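IPT/TIG domain-containing protein BACOVA_02650 (Bacteroides ovatus, PDB 5E7H) binds polysaccharide at the cell surface and probably captures xyloglucan before it is transported into the periplasm for degradation. Local coordinates at residues Y93-V107 / V117-V129. Residues are numbered along the deposited sequence; the frame is centred on the assembly and turned at random.
With NA (sodium ion), chain I; ACT (acetate ion), chain H.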
loop_
_atom_site.group_PDB
_atom_site.type_symbol
_atom_site.label_atom_id
_atom_site.label_comp_id
_atom_site.label_asym_id
_atom_site.label_seq_id
_atom_site.Cartn_x
_atom_site.Cartn_y
_atom_site.Cartn_z
ATOM N N TYR A 93 -7.185 -6.980 -8.143
ATOM C CA TYR A 93 -7.730 -6.918 -9.512
ATOM C C TYR A 93 -7.051 -7.921 -10.450
ATOM O O TYR A 93 -7.164 -7.816 -11.692
ATOM C CB TYR A 93 -7.618 -5.491 -10.050
ATOM C CG TYR A 93 -8.443 -4.499 -9.247
ATOM C CD1 TYR A 93 -9.835 -4.533 -9.302
ATOM C CD2 TYR A 93 -7.840 -3.536 -8.477
ATOM C CE1 TYR A 93 -10.611 -3.632 -8.583
ATOM C CE2 TYR A 93 -8.609 -2.631 -7.721
ATOM C CZ TYR A 93 -9.993 -2.677 -7.803
ATOM O OH TYR A 93 -10.762 -1.763 -7.098
ATOM N N ASP A 94 -6.385 -8.913 -9.869
ATOM C CA ASP A 94 -5.760 -10.008 -10.629
ATOM C C ASP A 94 -6.003 -11.352 -9.990
ATOM O O ASP A 94 -5.086 -12.149 -9.812
ATOM C CB ASP A 94 -4.275 -9.822 -10.732
ATOM C CG ASP A 94 -3.893 -8.832 -11.807
ATOM O OD1 ASP A 94 -4.532 -8.807 -12.887
ATOM O OD2 ASP A 94 -2.968 -8.121 -11.515
ATOM N N GLY A 95 -7.239 -11.626 -9.672
ATOM C CA GLY A 95 -7.524 -12.896 -9.031
ATOM C C GLY A 95 -7.761 -12.845 -7.535
ATOM O O GLY A 95 -8.282 -13.820 -7.011
ATOM N N ILE A 96 -7.396 -11.760 -6.851
ATOM C CA ILE A 96 -7.920 -11.561 -5.495
ATOM C C ILE A 96 -8.903 -10.392 -5.522
ATOM O O ILE A 96 -8.532 -9.246 -5.758
ATOM C CB ILE A 96 -6.824 -11.289 -4.456
ATOM C CG1 ILE A 96 -5.815 -12.438 -4.440
ATOM C CG2 ILE A 96 -7.441 -11.094 -3.065
ATOM C CD1 ILE A 96 -4.627 -12.195 -3.549
ATOM N N GLY A 97 -10.172 -10.695 -5.288
ATOM C CA GLY A 97 -11.193 -9.675 -5.381
ATOM C C GLY A 97 -11.515 -9.330 -6.824
ATOM O O GLY A 97 -10.928 -9.868 -7.784
ATOM N N SER A 98 -12.465 -8.422 -7.009
ATOM C CA SER A 98 -12.840 -8.017 -8.355
ATOM C C SER A 98 -13.629 -6.724 -8.359
ATOM O O SER A 98 -14.365 -6.409 -7.429
ATOM C CB SER A 98 -13.647 -9.114 -9.036
ATOM O OG SER A 98 -14.818 -9.415 -8.315
ATOM N N HIS A 99 -13.463 -5.985 -9.434
ATOM C CA HIS A 99 -14.287 -4.831 -9.726
ATOM C C HIS A 99 -15.696 -5.252 -10.137
ATOM O O HIS A 99 -15.859 -6.174 -10.936
ATOM C CB HIS A 99 -13.625 -4.035 -10.851
ATOM C CG HIS A 99 -14.438 -2.895 -11.355
ATOM N ND1 HIS A 99 -14.481 -1.671 -10.721
ATOM C CD2 HIS A 99 -15.193 -2.771 -12.471
ATOM C CE1 HIS A 99 -15.258 -0.855 -11.412
ATOM N NE2 HIS A 99 -15.696 -1.496 -12.482
ATOM N N VAL A 100 -16.719 -4.598 -9.590
ATOM C CA VAL A 100 -18.097 -4.859 -9.997
ATOM C C VAL A 100 -18.629 -3.769 -10.933
ATOM O O VAL A 100 -19.119 -4.070 -12.025
ATOM C CB VAL A 100 -19.037 -4.977 -8.776
ATOM C CG1 VAL A 100 -20.455 -5.399 -9.202
ATOM C CG2 VAL A 100 -18.446 -5.968 -7.770
ATOM N N TRP A 101 -18.548 -2.515 -10.504
ATOM C CA TRP A 101 -19.071 -1.397 -11.300
ATOM C C TRP A 101 -18.394 -0.092 -10.880
ATOM O O TRP A 101 -17.802 -0.002 -9.810
ATOM C CB TRP A 101 -20.608 -1.283 -11.192
ATOM C CG TRP A 101 -21.151 -0.943 -9.835
ATOM C CD1 TRP A 101 -21.642 -1.822 -8.912
ATOM C CD2 TRP A 101 -21.265 0.362 -9.238
ATOM N NE1 TRP A 101 -22.050 -1.152 -7.786
ATOM C CE2 TRP A 101 -21.829 0.187 -7.959
ATOM C CE3 TRP A 101 -20.945 1.656 -9.664
ATOM C CZ2 TRP A 101 -22.077 1.254 -7.099
ATOM C CZ3 TRP A 101 -21.203 2.712 -8.811
ATOM C CH2 TRP A 101 -21.744 2.506 -7.542
ATOM N N GLY A 102 -18.476 0.899 -11.763
ATOM C CA GLY A 102 -17.909 2.202 -11.503
ATOM C C GLY A 102 -17.230 2.789 -12.719
ATOM O O GLY A 102 -16.809 2.072 -13.637
ATOM N N ASP A 103 -17.154 4.115 -12.735
ATOM C CA ASP A 103 -16.428 4.858 -13.767
ATOM C C ASP A 103 -14.981 4.976 -13.319
ATOM O O ASP A 103 -14.663 5.769 -12.443
ATOM C CB ASP A 103 -17.072 6.231 -13.956
ATOM C CG ASP A 103 -16.470 7.026 -15.106
ATOM O OD1 ASP A 103 -15.498 6.566 -15.734
ATOM O OD2 ASP A 103 -16.987 8.130 -15.362
ATOM N N CYS A 104 -14.111 4.166 -13.918
ATOM C CA CYS A 104 -12.689 4.147 -13.562
ATOM C C CYS A 104 -11.951 3.416 -14.675
ATOM O O CYS A 104 -12.546 3.046 -15.684
ATOM C CB CYS A 104 -12.464 3.490 -12.206
ATOM S SG CYS A 104 -12.925 1.722 -12.152
ATOM N N SER A 105 -10.651 3.229 -14.506
ATOM C CA SER A 105 -9.877 2.478 -15.471
ATOM C C SER A 105 -9.057 1.420 -14.754
ATOM O O SER A 105 -8.941 1.438 -13.535
ATOM C CB SER A 105 -8.969 3.413 -16.272
ATOM O OG SER A 105 -8.100 4.112 -15.414
ATOM N N PHE A 106 -8.546 0.479 -15.543
ATOM C CA PHE A 106 -7.646 -0.559 -15.070
ATOM C C PHE A 106 -6.479 -0.609 -16.034
ATOM O O PHE A 106 -6.666 -0.598 -17.260
ATOM C CB PHE A 106 -8.383 -1.887 -14.962
ATOM C CG PHE A 106 -9.373 -1.869 -13.862
ATOM C CD1 PHE A 106 -8.947 -1.997 -12.559
ATOM C CD2 PHE A 106 -10.695 -1.594 -14.112
ATOM C CE1 PHE A 106 -9.828 -1.897 -11.514
ATOM C CE2 PHE A 106 -11.591 -1.509 -13.062
ATOM C CZ PHE A 106 -11.152 -1.666 -11.764
ATOM N N VAL A 107 -5.274 -0.601 -15.484
ATOM C CA VAL A 107 -4.076 -0.529 -16.327
ATOM C C VAL A 107 -3.040 -1.545 -15.873
ATOM O O VAL A 107 -2.946 -1.868 -14.685
ATOM C CB VAL A 107 -3.451 0.889 -16.302
ATOM C CG1 VAL A 107 -4.471 1.943 -16.746
ATOM C CG2 VAL A 107 -2.930 1.233 -14.969
ATOM N N VAL A 117 5.653 1.203 -13.583
ATOM C CA VAL A 117 5.704 -0.189 -13.165
ATOM C C VAL A 117 4.417 -0.536 -12.418
ATOM O O VAL A 117 3.741 0.347 -11.884
ATOM C CB VAL A 117 6.943 -0.480 -12.280
ATOM C CG1 VAL A 117 8.211 -0.357 -13.116
ATOM C CG2 VAL A 117 7.018 0.441 -11.086
ATOM N N SER A 118 4.052 -1.816 -12.439
ATOM C CA SER A 118 2.933 -2.304 -11.641
ATOM C C SER A 118 3.095 -3.785 -11.424
ATOM O O SER A 118 3.760 -4.473 -12.192
ATOM C CB SER A 118 1.584 -2.012 -12.315
ATOM O OG SER A 118 1.408 -2.760 -13.490
ATOM N N ASN A 119 2.471 -4.266 -10.349
ATOM C CA ASN A 119 2.344 -5.690 -10.118
ATOM C C ASN A 119 1.030 -6.092 -10.781
ATOM O O ASN A 119 -0.029 -6.075 -10.148
ATOM C CB ASN A 119 2.345 -6.008 -8.620
ATOM C CG ASN A 119 3.742 -5.996 -7.990
ATOM O OD1 ASN A 119 4.750 -5.622 -8.604
ATOM N ND2 ASN A 119 3.802 -6.456 -6.741
ATOM N N GLY A 120 1.083 -6.377 -12.077
ATOM C CA GLY A 120 -0.120 -6.677 -12.828
ATOM C C GLY A 120 -1.051 -5.493 -12.932
ATOM O O GLY A 120 -0.628 -4.365 -13.139
ATOM N N THR A 121 -2.341 -5.779 -12.828
ATOM C CA THR A 121 -3.386 -4.778 -13.004
ATOM C C THR A 121 -3.547 -3.887 -11.786
ATOM O O THR A 121 -3.593 -4.367 -10.667
ATOM C CB THR A 121 -4.706 -5.465 -13.280
ATOM O OG1 THR A 121 -4.552 -6.345 -14.392
ATOM C CG2 THR A 121 -5.793 -4.447 -13.600
ATOM N N CYS A 122 -3.683 -2.582 -12.001
ATOM C CA CYS A 122 -4.000 -1.651 -10.929
ATOM C C CYS A 122 -5.210 -0.811 -11.319
ATOM O O CYS A 122 -5.556 -0.698 -12.499
ATOM C CB CYS A 122 -2.807 -0.761 -10.571
ATOM S SG CYS A 122 -2.184 0.306 -11.864
ATOM N N LEU A 123 -5.856 -0.257 -10.298
ATOM C CA LEU A 123 -6.995 0.651 -10.448
ATOM C C LEU A 123 -6.508 2.044 -10.775
ATOM O O LEU A 123 -5.604 2.540 -10.115
ATOM C CB LEU A 123 -7.801 0.692 -9.143
ATOM C CG LEU A 123 -8.853 1.804 -8.988
ATOM C CD1 LEU A 123 -9.984 1.600 -9.972
ATOM C CD2 LEU A 123 -9.369 1.866 -7.570
ATOM N N GLY A 124 -7.108 2.658 -11.784
ATOM C CA GLY A 124 -6.828 4.044 -12.106
ATOM C C GLY A 124 -8.037 4.922 -11.888
ATOM O O GLY A 124 -9.149 4.608 -12.334
ATOM N N ILE A 125 -7.805 6.033 -11.200
ATOM C CA ILE A 125 -8.781 7.112 -11.115
ATOM C C ILE A 125 -8.082 8.312 -11.742
ATOM O O ILE A 125 -7.210 8.928 -11.115
ATOM C CB ILE A 125 -9.190 7.386 -9.676
ATOM C CG1 ILE A 125 -9.832 6.160 -9.025
ATOM C CG2 ILE A 125 -10.138 8.606 -9.597
ATOM C CD1 ILE A 125 -11.144 5.785 -9.531
ATOM N N THR A 126 -8.418 8.614 -12.989
ATOM C CA THR A 126 -7.682 9.607 -13.746
ATOM C C THR A 126 -8.647 10.477 -14.523
ATOM O O THR A 126 -9.739 10.048 -14.909
ATOM C CB THR A 126 -6.695 8.960 -14.734
ATOM O OG1 THR A 126 -7.408 8.454 -15.876
ATOM C CG2 THR A 126 -5.894 7.843 -14.072
ATOM N N GLY A 127 -8.230 11.704 -14.793
ATOM C CA GLY A 127 -9.001 12.572 -15.636
ATOM C C GLY A 127 -9.342 13.896 -15.002
ATOM O O GLY A 127 -8.869 14.231 -13.919
ATOM N N THR A 128 -10.223 14.614 -15.677
ATOM C CA THR A 128 -10.596 15.958 -15.276
ATOM C C THR A 128 -11.949 15.939 -14.571
ATOM O O THR A 128 -12.884 15.293 -15.052
ATOM C CB THR A 128 -10.656 16.879 -16.476
ATOM O OG1 THR A 128 -9.453 16.755 -17.242
ATOM C CG2 THR A 128 -10.780 18.291 -16.023
ATOM N N VAL A 129 -12.034 16.644 -13.443
ATOM C CA VAL A 129 -13.275 16.727 -12.665
ATOM C C VAL A 129 -13.635 18.188 -12.410
ATOM O O VAL A 129 -12.780 19.006 -12.097
ATOM C CB VAL A 129 -13.158 15.928 -11.323
ATOM C CG1 VAL A 129 -11.992 16.397 -10.465
ATOM C CG2 VAL A 129 -14.488 15.974 -10.533
HETATM NA NA NA I . -2.365 -5.939 -9.104
HETATM C C ACT H . -11.156 12.331 -18.573
HETATM O O ACT H . -10.268 11.540 -18.986
HETATM O OXT ACT H . -10.896 13.556 -18.436
HETATM C CH3 ACT H . -12.530 11.809 -18.232
HETATM O O HOH W 1 -9.863 6.601 -14.733
HETATM O O HOH W 2 -6.501 5.455 -17.158
HETATM O O HOH W 3 -0.815 -7.154 -7.376
#
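With chi1 of Thr-121 at -54°, OG1 stands beside its own backbone N, and Asp-94, whose CG likewise lies beside its backbone N, can offer one carboxylate oxygen to each. Thr-121 OG1 donates to Asp-94 OD1 at 2.9 Å, and Thr-121 N reaches Asp-94 OD2 at 2.8 Å on its syn lone pair, a two-pronged grip that fixes the rotation of the carboxylate. The same torsion sends CG2 the other way, 3.9 Å from Phe-106 CB. A valine at Thr-121 would probably leave Asp-94 OD1 without its hydroxyl donor and the carboxylate freer to turn about the bond from Thr-121 N. The carbonyl oxygens of Asn-119 and Thr-121 bind a sodium ion together with Asn-92, Asp-253 and a water, so the ion and the carboxylate both fasten this turn of chain.

Beyond the turn, strands 105-107 and 121-126 pair antiparallel within the beta-sandwich of the xyloglucan-binding domain, and strand 246-259 flanks 121-126 on its other edge. Ser-105 with Gly-124 and Val-107 with Cys-122 are hydrogen-bonded pairs. Gly-124 has no side chain where Ser-105 OG lies close, and a water links that OG to Thr-126 N. Phe-106 and Leu-123 form the intervening non-hydrogen-bonded pair, their side chains on the face toward Tyr-93. There Phe-106 CE1 sits 3.4 Å above the centre of the Tyr-93 ring, and Tyr-93 CE2 lies 3.7 Å from Leu-123 CB. Leu-123 CD1 touches both Phe-106 CE1 and Cys-104 SG, lying 3.7 Å from the sulfur. Tyr-93 OH continues to Ser-141 on strand 133-142. On the reverse face, Val-107 CG2 packs tightly on Cys-122 SG at 3.3 Å.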